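Long-range contacts in reducing-end xylose-releasing exo-oligoxylanase Rex8A (Paenibacillus barcinonensis, PDB 6SUD), which hydrolyses xylooligosaccharides as an exo-acting family 8 glycoside hydrolase, releasing xylose from their reducing ends during xylan breakdown: residues 27-31 and 348-352; 106-112 and 124-130; 261-267 and 315-321. The protein carries 1 engineered substitution. All coordinates share one frame; numbering follows the deposited sequence.

In the fold
Contact 2 is buried, whereas contacts 1 and 3 are only partly so. Contact 1 lies away from the sugars and brings together two helices distant in sequence, 25-41 and 341-349, through an arginine that meets both an indole and a helix-end carbonyl. Contacts 2 and 3 approach the same bound xylose (chain K) and come within about 6 Å of each other, nearest atom to nearest atom. Each holds a bridging water, but 106-112 and 124-130 add proline-tyrosine packing, one backbone bond and a carboxylate bond to a backbone N-H, while 261-267 and 315-321 have one edge-to-face pair and no clear direct bond. Contacts 1 and 2 sit on opposite sides of the chain's centre.

Contact 1: residues 27-31 and 348-352; sequences EIKAR and FWNTP
Arg31, on helix 25-41, reaches over the indole of Trp349 and grips that residue's own carbonyl oxygen. Arg31 CB begins the contact at the six-membered part of the ring, 3.8 Å from Trp349 CH2. With CG anti to the backbone N (chi1 -179°), the chain heads for the indole, and Arg31 CG lies 4.0 Å from Trp349 CZ3. A bend at chi2 (66°) then carries the guanidinium along the ring. There Arg31 NH2 sits over the middle of one indole face, 3.5 Å from Trp349 CD2, and Arg31 CZ makes a cation-pi contact, 4.8 Å from the centroid of the five-membered ring. The guanidinium stands steeply on the ring, its plane turned 65° from it, and points its NH1 and NH2 edge at Trp349 O. Arg31 NH2 bonds to Trp349 O on a lone pair in the carbonyl plane (2.6 Å), while Arg31 NH1 comes from above that plane (2.7 Å to Trp349 O). Arg31 NH1 is also bonded to Tyr366 of helix 359-373. Glu27 O and Ile28 CA meet the rim of the indole, and Ile28 CG1 packs 4.1 Å from Trp349 CZ3; Tyr23 stacks on the same ring. The Arg31 guanidinium thus bonds to the carbonyl of the last residue of helix 341-349 and packs over its indole in a cation-pi contact, joining helices 25-41 and 341-349 in an enzyme of the (alpha/alpha)6-barrel family 8.

Contact 2: residues 106-112 and 124-130; sequences YKDYFAW and GPAPDGE. With XYP (beta-D-xylopyranose), chain K.
Pro125 fits against two tyrosines of 106-112. Its CD lies over one face of the Tyr106 ring, toward the rim and 3.7 Å from Tyr106 CE1, in a CH-pi contact that Gly124 CA extends across the same ring. Pro125 CG meets Tyr109 CD2 at 3.7 Å, and beyond it Trp112 CB touches Ala126 CB. Further out, Trp112 N bonds to Gly124 O (2.9 Å), and the same oxygen lies at the edge of the indole. Glu130 bends at chi2 (69°) to bring its OE2 up to Phe110 N, a nearly straight bond of 2.7 Å that meets the carboxylate on its anti side, though 32° out of its plane. A water accepts from Ala126 N and lies within bonding distance of Phe110 O and Glu130 OE1. With an alanine at Glu130, Phe110 N would probably lose its acceptor and the water one of its partners. On the sugar side, Asp128 OD2 accepts from O3 of the chain K xylose at 2.6 Å, with Trp112 CZ3 near the ring oxygen. Phe110 packs on helices 85-99 and 153-170, and the two segments come together beside the hairpin of strands 113-114 and 120-122, at the start of helix 127-144.

Contact 3: residues 261-267 and 315-321; sequences HFYSDAY and FNEPAAH. Engineered in segment 315-321: Ala320 (natural residue Leu). With XYP (beta-D-xylopyranose), chain J; XYP (beta-D-xylopyranose), chain K.
Phe315 points its edge at the face of His261, Phe315 CZ standing over the centre of the imidazole and 3.6 Å from His261 CD2. The ring planes are 65° apart, an edge-to-face pair at one end of the contact. Apolar packing continues at Tyr263, whose ring, with CG anti to the backbone N (chi1 -151°), reaches residues 317-320. Tyr263 CZ is 4.0 Å from the CB methyl of Ala320, an engineered residue where the natural protein has leucine.

Polar groups also border these rings in van der Waals contact. Pro318 O lies at the edge of the Tyr263 ring, and the Tyr267 hydroxyl oxygen, OH, is 3.4 Å from Ala319 CB. The Glu317 carboxylate stands close to the Tyr263 hydroxyl, although its salt bridge is with Arg307 of strand 306-308.

Polar contact between the segments runs mainly through one water. It accepts from His321 N (2.9 Å), donates to Tyr267 OH (2.8 Å) and is bonded to Ser264 OG, so three residues share a single bridge where no clear direct bond joins the segments. His321 N belongs to the N-cap residue of helix 322-331.

Sugar binding forms a further group. His321 NE2 meets O1 of the chain J xylose at 2.6 Å, with either atom a possible donor, while its ND1 is bonded to Asp362, which would fix the turn of the imidazole. Ser264 CB packs against C5 of that sugar. Asp265, inferred to be the proton acceptor, takes a bond from O2 of the chain K xylose through Asp265 OD1 (2.8 Å).

His321 is thus bonded to the anomeric hydroxyl (O1) of one xylose while the same pair of loops places Asp265 at the next, consistent with cleavage one unit from the reducing end.

Contact 1: residues 27-31 and 348-352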
loop_
_atom_site.group_PDB
_atom_site.type_symbol
_atom_site.label_atom_id
_atom_site.label_comp_id
_atom_site.label_asym_id
_atom_site.label_seq_id
_atom_site.Cartn_x
_atom_site.Cartn_y
_atom_site.Cartn_z
ATOM N N GLU A 27 23.543 2.757 -12.219
ATOM C CA GLU A 27 22.874 4.023 -11.792
ATOM C C GLU A 27 21.584 3.690 -11.039
ATOM O O GLU A 27 21.253 4.382 -10.058
ATOM C CB GLU A 27 22.314 4.833 -12.964
ATOM C CG GLU A 27 23.234 5.804 -13.665
ATOM C CD GLU A 27 22.442 6.612 -14.690
ATOM O OE1 GLU A 27 21.932 6.003 -15.674
ATOM O OE2 GLU A 27 22.277 7.838 -14.472
ATOM N N ILE A 28 20.860 2.688 -11.538
ATOM C CA ILE A 28 19.514 2.342 -10.995
ATOM C C ILE A 28 19.683 1.788 -9.580
ATOM O O ILE A 28 19.076 2.352 -8.681
ATOM C CB ILE A 28 18.750 1.387 -11.923
ATOM C CG1 ILE A 28 18.459 2.058 -13.265
ATOM C CG2 ILE A 28 17.475 0.894 -11.253
ATOM C CD1 ILE A 28 18.078 1.092 -14.354
ATOM N N LYS A 29 20.488 0.736 -9.399
ATOM C CA LYS A 29 20.750 0.114 -8.070
ATOM C C LYS A 29 21.219 1.190 -7.075
ATOM O O LYS A 29 20.743 1.186 -5.924
ATOM C CB LYS A 29 21.765 -1.025 -8.217
ATOM C CG LYS A 29 22.448 -1.488 -6.937
ATOM C CD LYS A 29 23.776 -2.164 -7.210
ATOM C CE LYS A 29 24.380 -2.825 -5.989
ATOM N NZ LYS A 29 23.932 -4.233 -5.848
ATOM N N ALA A 30 22.123 2.084 -7.486
ATOM C CA ALA A 30 22.666 3.142 -6.602
ATOM C C ALA A 30 21.549 4.116 -6.197
ATOM O O ALA A 30 21.537 4.558 -5.025
ATOM C CB ALA A 30 23.811 3.863 -7.267
ATOM N N ARG A 31 20.653 4.436 -7.134
ATOM C CA ARG A 31 19.521 5.376 -6.904
ATOM C C ARG A 31 18.572 4.742 -5.881
ATOM O O ARG A 31 18.122 5.462 -4.979
ATOM C CB ARG A 31 18.812 5.717 -8.219
ATOM C CG ARG A 31 17.662 6.703 -8.071
ATOM C CD ARG A 31 18.090 8.093 -7.628
ATOM N NE ARG A 31 16.907 8.945 -7.527
ATOM C CZ ARG A 31 16.319 9.550 -8.558
ATOM N NH1 ARG A 31 15.237 10.283 -8.350
ATOM N NH2 ARG A 31 16.801 9.417 -9.791
ATOM N N PHE A 348 9.529 10.761 -13.131
ATOM C CA PHE A 348 9.713 10.236 -11.759
ATOM C C PHE A 348 11.207 10.182 -11.421
ATOM O O PHE A 348 11.604 10.636 -10.322
ATOM C CB PHE A 348 9.062 8.861 -11.614
ATOM C CG PHE A 348 9.256 8.310 -10.230
ATOM C CD1 PHE A 348 8.521 8.819 -9.168
ATOM C CD2 PHE A 348 10.231 7.361 -9.974
ATOM C CE1 PHE A 348 8.723 8.346 -7.884
ATOM C CE2 PHE A 348 10.438 6.897 -8.690
ATOM C CZ PHE A 348 9.674 7.383 -7.652
ATOM N N TRP A 349 12.011 9.633 -12.333
ATOM C CA TRP A 349 13.484 9.503 -12.169
ATOM C C TRP A 349 14.065 10.874 -11.801
ATOM O O TRP A 349 14.975 10.941 -10.947
ATOM C CB TRP A 349 14.136 8.937 -13.440
ATOM C CG TRP A 349 15.627 8.836 -13.350
ATOM C CD1 TRP A 349 16.526 9.794 -13.719
ATOM C CD2 TRP A 349 16.402 7.739 -12.827
ATOM N NE1 TRP A 349 17.805 9.363 -13.485
ATOM C CE2 TRP A 349 17.762 8.105 -12.946
ATOM C CE3 TRP A 349 16.088 6.483 -12.293
ATOM C CZ2 TRP A 349 18.797 7.273 -12.524
ATOM C CZ3 TRP A 349 17.113 5.654 -11.887
ATOM C CH2 TRP A 349 18.449 6.047 -11.995
ATOM N N ASN A 350 13.544 11.935 -12.416
ATOM C CA ASN A 350 14.096 13.309 -12.291
ATOM C C ASN A 350 13.451 14.033 -11.101
ATOM O O ASN A 350 13.840 15.180 -10.844
ATOM C CB ASN A 350 13.966 14.041 -13.627
ATOM C CG ASN A 350 14.825 13.409 -14.698
ATOM O OD1 ASN A 350 14.327 12.980 -15.738
ATOM N ND2 ASN A 350 16.114 13.307 -14.433
ATOM N N THR A 351 12.558 13.363 -10.360
ATOM C CA THR A 351 11.869 13.928 -9.169
ATOM C C THR A 351 12.586 13.444 -7.909
ATOM O O THR A 351 12.777 12.242 -7.750
ATOM C CB THR A 351 10.379 13.557 -9.170
ATOM O OG1 THR A 351 9.772 14.099 -10.346
ATOM C CG2 THR A 351 9.639 14.051 -7.944
ATOM N N PRO A 352 13.014 14.347 -6.994
ATOM C CA PRO A 352 13.616 13.941 -5.729
ATOM C C PRO A 352 12.563 13.652 -4.649
ATOM O O PRO A 352 11.400 14.007 -4.800
ATOM C CB PRO A 352 14.468 15.166 -5.371
ATOM C CG PRO A 352 13.631 16.331 -5.865
ATOM C CD PRO A 352 12.945 15.815 -7.115
#

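Contact 2: residues 106-112 and 124-130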
loop_
_atom_site.group_PDB
_atom_site.type_symbol
_atom_site.label_atom_id
_atom_site.label_comp_id
_atom_site.label_asym_id
_atom_site.label_seq_id
_atom_site.Cartn_x
_atom_site.Cartn_y
_atom_site.Cartn_z
ATOM N N TYR A 106 -11.220 -5.827 19.233
ATOM C CA TYR A 106 -10.163 -5.609 18.201
ATOM C C TYR A 106 -8.955 -6.538 18.411
ATOM O O TYR A 106 -7.880 -6.276 17.849
ATOM C CB TYR A 106 -9.721 -4.142 18.199
ATOM C CG TYR A 106 -10.799 -3.129 17.902
ATOM C CD1 TYR A 106 -11.671 -3.296 16.839
ATOM C CD2 TYR A 106 -10.931 -1.979 18.666
ATOM C CE1 TYR A 106 -12.661 -2.366 16.560
ATOM C CE2 TYR A 106 -11.908 -1.034 18.395
ATOM C CZ TYR A 106 -12.779 -1.228 17.340
ATOM O OH TYR A 106 -13.745 -0.305 17.069
ATOM N N LYS A 107 -9.122 -7.617 19.178
ATOM C CA LYS A 107 -8.041 -8.582 19.503
ATOM C C LYS A 107 -7.281 -8.966 18.227
ATOM O O LYS A 107 -7.936 -9.405 17.266
ATOM C CB LYS A 107 -8.651 -9.840 20.132
ATOM C CG LYS A 107 -7.642 -10.859 20.648
ATOM C CD LYS A 107 -8.278 -11.973 21.457
ATOM C CE LYS A 107 -8.877 -13.065 20.599
ATOM N NZ LYS A 107 -7.844 -14.020 20.127
ATOM N N ASP A 108 -5.950 -8.802 18.228
ATOM C CA ASP A 108 -5.017 -9.230 17.147
ATOM C C ASP A 108 -4.977 -8.183 16.026
ATOM O O ASP A 108 -4.050 -8.252 15.212
ATOM C CB ASP A 108 -5.355 -10.623 16.602
ATOM C CG ASP A 108 -5.338 -11.724 17.653
ATOM O OD1 ASP A 108 -4.681 -11.530 18.693
ATOM O OD2 ASP A 108 -5.978 -12.773 17.415
ATOM N N TYR A 109 -5.942 -7.256 15.974
ATOM C CA TYR A 109 -5.849 -6.026 15.138
ATOM C C TYR A 109 -4.858 -5.042 15.774
ATOM O O TYR A 109 -4.449 -5.217 16.945
ATOM C CB TYR A 109 -7.209 -5.338 14.979
ATOM C CG TYR A 109 -8.290 -6.088 14.237
ATOM C CD1 TYR A 109 -8.015 -7.122 13.355
ATOM C CD2 TYR A 109 -9.609 -5.693 14.367
ATOM C CE1 TYR A 109 -9.026 -7.754 12.649
ATOM C CE2 TYR A 109 -10.633 -6.318 13.680
ATOM C CZ TYR A 109 -10.338 -7.347 12.806
ATOM O OH TYR A 109 -11.349 -7.959 12.115
ATOM N N PHE A 110 -4.487 -4.011 15.011
ATOM C CA PHE A 110 -3.541 -2.938 15.422
ATOM C C PHE A 110 -4.312 -1.626 15.534
ATOM O O PHE A 110 -5.120 -1.336 14.636
ATOM C CB PHE A 110 -2.404 -2.805 14.411
ATOM C CG PHE A 110 -1.608 -4.074 14.246
ATOM C CD1 PHE A 110 -2.082 -5.107 13.453
ATOM C CD2 PHE A 110 -0.416 -4.249 14.932
ATOM C CE1 PHE A 110 -1.361 -6.288 13.323
ATOM C CE2 PHE A 110 0.308 -5.422 14.796
ATOM C CZ PHE A 110 -0.166 -6.436 13.986
ATOM N N ALA A 111 -4.119 -0.907 16.632
ATOM C CA ALA A 111 -4.658 0.457 16.834
ATOM C C ALA A 111 -4.116 1.327 15.695
ATOM O O ALA A 111 -2.923 1.206 15.388
ATOM C CB ALA A 111 -4.252 0.970 18.197
ATOM N N TRP A 112 -4.968 2.069 14.995
ATOM C CA TRP A 112 -4.563 2.624 13.677
ATOM C C TRP A 112 -3.490 3.700 13.883
ATOM O O TRP A 112 -2.723 3.943 12.952
ATOM C CB TRP A 112 -5.748 3.134 12.855
ATOM C CG TRP A 112 -6.350 4.446 13.260
ATOM C CD1 TRP A 112 -7.370 4.632 14.143
ATOM C CD2 TRP A 112 -6.044 5.754 12.731
ATOM N NE1 TRP A 112 -7.705 5.955 14.220
ATOM C CE2 TRP A 112 -6.904 6.670 13.370
ATOM C CE3 TRP A 112 -5.112 6.238 11.809
ATOM C CZ2 TRP A 112 -6.869 8.040 13.109
ATOM C CZ3 TRP A 112 -5.076 7.589 11.548
ATOM C CH2 TRP A 112 -5.956 8.471 12.180
ATOM N N GLY A 124 -9.393 1.803 17.392
ATOM C CA GLY A 124 -9.927 1.301 16.110
ATOM C C GLY A 124 -8.819 1.026 15.095
ATOM O O GLY A 124 -7.854 1.773 15.021
ATOM N N PRO A 125 -8.913 -0.072 14.314
ATOM C CA PRO A 125 -7.928 -0.398 13.284
ATOM C C PRO A 125 -8.216 0.168 11.883
ATOM O O PRO A 125 -9.322 0.603 11.613
ATOM C CB PRO A 125 -8.060 -1.919 13.261
ATOM C CG PRO A 125 -9.555 -2.127 13.379
ATOM C CD PRO A 125 -9.991 -1.075 14.379
ATOM N N ALA A 126 -7.197 0.126 11.026
ATOM C CA ALA A 126 -7.233 0.513 9.602
ATOM C C ALA A 126 -6.832 -0.702 8.768
ATOM O O ALA A 126 -5.656 -1.048 8.720
ATOM C CB ALA A 126 -6.311 1.682 9.366
ATOM N N PRO A 127 -7.795 -1.406 8.133
ATOM C CA PRO A 127 -7.505 -2.650 7.415
ATOM C C PRO A 127 -6.340 -2.622 6.411
ATOM O O PRO A 127 -5.759 -3.661 6.210
ATOM C CB PRO A 127 -8.812 -2.944 6.658
ATOM C CG PRO A 127 -9.894 -2.263 7.462
ATOM C CD PRO A 127 -9.230 -1.097 8.163
ATOM N N ASP A 128 -6.002 -1.479 5.800
ATOM C CA ASP A 128 -4.844 -1.439 4.863
ATOM C C ASP A 128 -3.552 -1.664 5.657
ATOM O O ASP A 128 -2.521 -2.080 5.051
ATOM C CB ASP A 128 -4.764 -0.156 4.035
ATOM C CG ASP A 128 -4.690 1.136 4.827
ATOM O OD1 ASP A 128 -5.208 1.179 5.981
ATOM O OD2 ASP A 128 -4.127 2.113 4.268
ATOM N N GLY A 129 -3.579 -1.383 6.956
ATOM C CA GLY A 129 -2.457 -1.712 7.853
ATOM C C GLY A 129 -2.297 -3.217 7.972
ATOM O O GLY A 129 -1.241 -3.751 7.584
ATOM N N GLU A 130 -3.339 -3.888 8.461
ATOM C CA GLU A 130 -3.360 -5.359 8.691
ATOM C C GLU A 130 -2.904 -6.116 7.433
ATOM O O GLU A 130 -2.045 -6.996 7.548
ATOM C CB GLU A 130 -4.755 -5.813 9.146
ATOM C CG GLU A 130 -4.998 -5.688 10.650
ATOM C CD GLU A 130 -5.092 -4.287 11.242
ATOM O OE1 GLU A 130 -4.926 -3.312 10.503
ATOM O OE2 GLU A 130 -5.371 -4.167 12.436
HETATM O O1 XYP K . -5.222 8.609 7.406
HETATM C C1 XYP K . -5.327 7.170 7.321
HETATM C C2 XYP K . -5.186 6.624 5.898
HETATM C C3 XYP K . -5.426 5.120 5.840
HETATM C C4 XYP K . -5.008 4.490 7.163
HETATM C C5 XYP K . -3.870 5.305 7.768
HETATM O O2 XYP K . -6.054 7.307 4.985
HETATM O O3 XYP K . -4.697 4.606 4.713
HETATM O O4 XYP K . -6.125 4.489 8.056
HETATM O O5 XYP K . -4.282 6.623 8.126
HETATM O O HOH W 1 -4.643 -1.000 11.907
#

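Contact 3: residues 261-267 and 315-321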
loop_
_atom_site.group_PDB
_atom_site.type_symbol
_atom_site.label_atom_id
_atom_site.label_comp_id
_atom_site.label_asym_id
_atom_site.label_seq_id
_atom_site.Cartn_x
_atom_site.Cartn_y
_atom_site.Cartn_z
ATOM N N HIS A 261 -14.160 12.143 -3.728
ATOM C CA HIS A 261 -13.329 12.719 -4.812
ATOM C C HIS A 261 -11.975 12.029 -4.897
ATOM O O HIS A 261 -11.653 11.200 -4.019
ATOM C CB HIS A 261 -13.189 14.220 -4.604
ATOM C CG HIS A 261 -14.508 14.868 -4.393
ATOM N ND1 HIS A 261 -15.491 14.867 -5.370
ATOM C CD2 HIS A 261 -15.027 15.509 -3.324
ATOM C CE1 HIS A 261 -16.558 15.496 -4.913
ATOM N NE2 HIS A 261 -16.294 15.910 -3.664
ATOM N N PHE A 262 -11.206 12.392 -5.930
ATOM C CA PHE A 262 -9.844 11.864 -6.166
ATOM C C PHE A 262 -8.849 12.715 -5.375
ATOM O O PHE A 262 -8.567 13.864 -5.767
ATOM C CB PHE A 262 -9.528 11.818 -7.660
ATOM C CG PHE A 262 -8.230 11.120 -7.968
ATOM C CD1 PHE A 262 -8.147 9.734 -7.966
ATOM C CD2 PHE A 262 -7.085 11.844 -8.230
ATOM C CE1 PHE A 262 -6.947 9.091 -8.254
ATOM C CE2 PHE A 262 -5.886 11.208 -8.493
ATOM C CZ PHE A 262 -5.814 9.831 -8.507
ATOM N N TYR A 263 -8.372 12.149 -4.268
ATOM C CA TYR A 263 -7.423 12.748 -3.296
ATOM C C TYR A 263 -6.563 11.613 -2.719
ATOM O O TYR A 263 -6.681 10.472 -3.169
ATOM C CB TYR A 263 -8.190 13.511 -2.214
ATOM C CG TYR A 263 -7.471 14.689 -1.598
ATOM C CD1 TYR A 263 -7.032 15.746 -2.381
ATOM C CD2 TYR A 263 -7.267 14.764 -0.228
ATOM C CE1 TYR A 263 -6.392 16.841 -1.818
ATOM C CE2 TYR A 263 -6.627 15.851 0.350
ATOM C CZ TYR A 263 -6.192 16.891 -0.447
ATOM O OH TYR A 263 -5.563 17.952 0.140
ATOM N N SER A 264 -5.757 11.927 -1.704
ATOM C CA SER A 264 -4.601 11.144 -1.175
ATOM C C SER A 264 -4.804 9.619 -1.179
ATOM O O SER A 264 -3.931 8.936 -1.715
ATOM C CB SER A 264 -4.275 11.618 0.204
ATOM O OG SER A 264 -4.090 13.021 0.198
ATOM N N ASP A 265 -5.872 9.080 -0.586
ATOM C CA ASP A 265 -6.053 7.601 -0.506
ATOM C C ASP A 265 -6.049 7.003 -1.923
ATOM O O ASP A 265 -5.296 6.013 -2.180
ATOM C CB ASP A 265 -7.352 7.208 0.205
ATOM C CG ASP A 265 -7.253 7.103 1.714
ATOM O OD1 ASP A 265 -6.488 7.881 2.320
ATOM O OD2 ASP A 265 -7.967 6.253 2.273
ATOM N N ALA A 266 -6.845 7.597 -2.819
ATOM C CA ALA A 266 -7.174 7.026 -4.148
ATOM C C ALA A 266 -5.939 6.977 -5.054
ATOM O O ALA A 266 -5.985 6.242 -6.059
ATOM C CB ALA A 266 -8.305 7.785 -4.795
ATOM N N TYR A 267 -4.867 7.709 -4.744
ATOM C CA TYR A 267 -3.635 7.683 -5.574
ATOM C C TYR A 267 -3.105 6.256 -5.692
ATOM O O TYR A 267 -2.599 5.883 -6.778
ATOM C CB TYR A 267 -2.536 8.560 -4.972
ATOM C CG TYR A 267 -2.904 10.006 -4.816
ATOM C CD1 TYR A 267 -4.046 10.527 -5.404
ATOM C CD2 TYR A 267 -2.064 10.870 -4.135
ATOM C CE1 TYR A 267 -4.376 11.863 -5.278
ATOM C CE2 TYR A 267 -2.383 12.208 -3.994
ATOM C CZ TYR A 267 -3.543 12.702 -4.557
ATOM O OH TYR A 267 -3.840 14.028 -4.430
ATOM N N PHE A 315 -10.878 20.894 -8.544
ATOM C CA PHE A 315 -11.133 21.855 -7.442
ATOM C C PHE A 315 -10.053 22.936 -7.502
ATOM O O PHE A 315 -9.024 22.743 -8.164
ATOM C CB PHE A 315 -11.081 21.188 -6.065
ATOM C CG PHE A 315 -12.217 20.252 -5.760
ATOM C CD1 PHE A 315 -12.350 19.053 -6.446
ATOM C CD2 PHE A 315 -13.128 20.547 -4.759
ATOM C CE1 PHE A 315 -13.390 18.188 -6.150
ATOM C CE2 PHE A 315 -14.163 19.675 -4.460
ATOM C CZ PHE A 315 -14.294 18.502 -5.165
ATOM N N ASN A 316 -10.277 24.053 -6.820
ATOM C CA ASN A 316 -9.244 25.116 -6.705
ATOM C C ASN A 316 -8.122 24.592 -5.795
ATOM O O ASN A 316 -6.931 24.891 -6.041
ATOM C CB ASN A 316 -9.888 26.424 -6.257
ATOM C CG ASN A 316 -10.789 26.976 -7.340
ATOM O OD1 ASN A 316 -10.364 27.114 -8.489
ATOM N ND2 ASN A 316 -12.036 27.246 -7.002
ATOM N N GLU A 317 -8.500 23.782 -4.814
ATOM C CA GLU A 317 -7.614 23.192 -3.777
ATOM C C GLU A 317 -6.515 22.354 -4.429
ATOM O O GLU A 317 -6.793 21.528 -5.297
ATOM C CB GLU A 317 -8.499 22.363 -2.851
ATOM C CG GLU A 317 -7.756 21.648 -1.748
ATOM C CD GLU A 317 -8.653 20.721 -0.947
ATOM O OE1 GLU A 317 -9.822 20.550 -1.337
ATOM O OE2 GLU A 317 -8.180 20.169 0.047
ATOM N N PRO A 318 -5.238 22.512 -4.006
ATOM C CA PRO A 318 -4.138 21.698 -4.520
ATOM C C PRO A 318 -4.143 20.292 -3.906
ATOM O O PRO A 318 -4.694 20.128 -2.845
ATOM C CB PRO A 318 -2.898 22.449 -4.025
ATOM C CG PRO A 318 -3.357 22.999 -2.695
ATOM C CD PRO A 318 -4.785 23.440 -2.956
ATOM N N ALA A 319 -3.508 19.326 -4.567
ATOM C CA ALA A 319 -3.174 18.030 -3.935
ATOM C C ALA A 319 -2.297 18.325 -2.717
ATOM O O ALA A 319 -1.365 19.140 -2.842
ATOM C CB ALA A 319 -2.479 17.124 -4.917
ATOM N N ALA A 320 -2.572 17.689 -1.581
ATOM C CA ALA A 320 -1.704 17.766 -0.384
ATOM C C ALA A 320 -0.411 17.000 -0.664
ATOM O O ALA A 320 0.627 17.428 -0.168
ATOM C CB ALA A 320 -2.402 17.239 0.848
ATOM N N HIS A 321 -0.467 15.914 -1.440
ATOM C CA HIS A 321 0.696 15.022 -1.685
ATOM C C HIS A 321 0.926 14.862 -3.182
ATOM O O HIS A 321 0.722 13.779 -3.714
ATOM C CB HIS A 321 0.500 13.671 -0.970
ATOM C CG HIS A 321 0.277 13.833 0.494
ATOM N ND1 HIS A 321 1.253 14.354 1.337
ATOM C CD2 HIS A 321 -0.814 13.604 1.256
ATOM C CE1 HIS A 321 0.760 14.433 2.560
ATOM N NE2 HIS A 321 -0.504 13.960 2.533
HETATM O O1 XYP J . -1.805 13.129 4.647
HETATM C C1 XYP J . -2.054 11.749 4.352
HETATM C C2 XYP J . -1.853 10.953 5.639
HETATM C C3 XYP J . -2.063 9.498 5.321
HETATM C C4 XYP J . -3.469 9.285 4.805
HETATM C C5 XYP J . -3.747 10.194 3.616
HETATM O O2 XYP J . -0.541 11.101 6.219
HETATM O O3 XYP J . -1.849 8.722 6.500
HETATM O O4 XYP J . -3.570 7.901 4.455
HETATM O O5 XYP J . -3.418 11.562 3.916
HETATM O O1 XYP K . -5.222 8.609 7.406
HETATM C C1 XYP K . -5.327 7.170 7.321
HETATM C C2 XYP K . -5.186 6.624 5.898
HETATM C C3 XYP K . -5.426 5.120 5.840
HETATM C C4 XYP K . -5.008 4.490 7.163
HETATM C C5 XYP K . -3.870 5.305 7.768
HETATM O O2 XYP K . -6.054 7.307 4.985
HETATM O O3 XYP K . -4.697 4.606 4.713
HETATM O O4 XYP K . -6.125 4.489 8.056
HETATM O O5 XYP K . -4.282 6.623 8.126
HETATM O O HOH W 2 -3.108 14.844 -1.899
#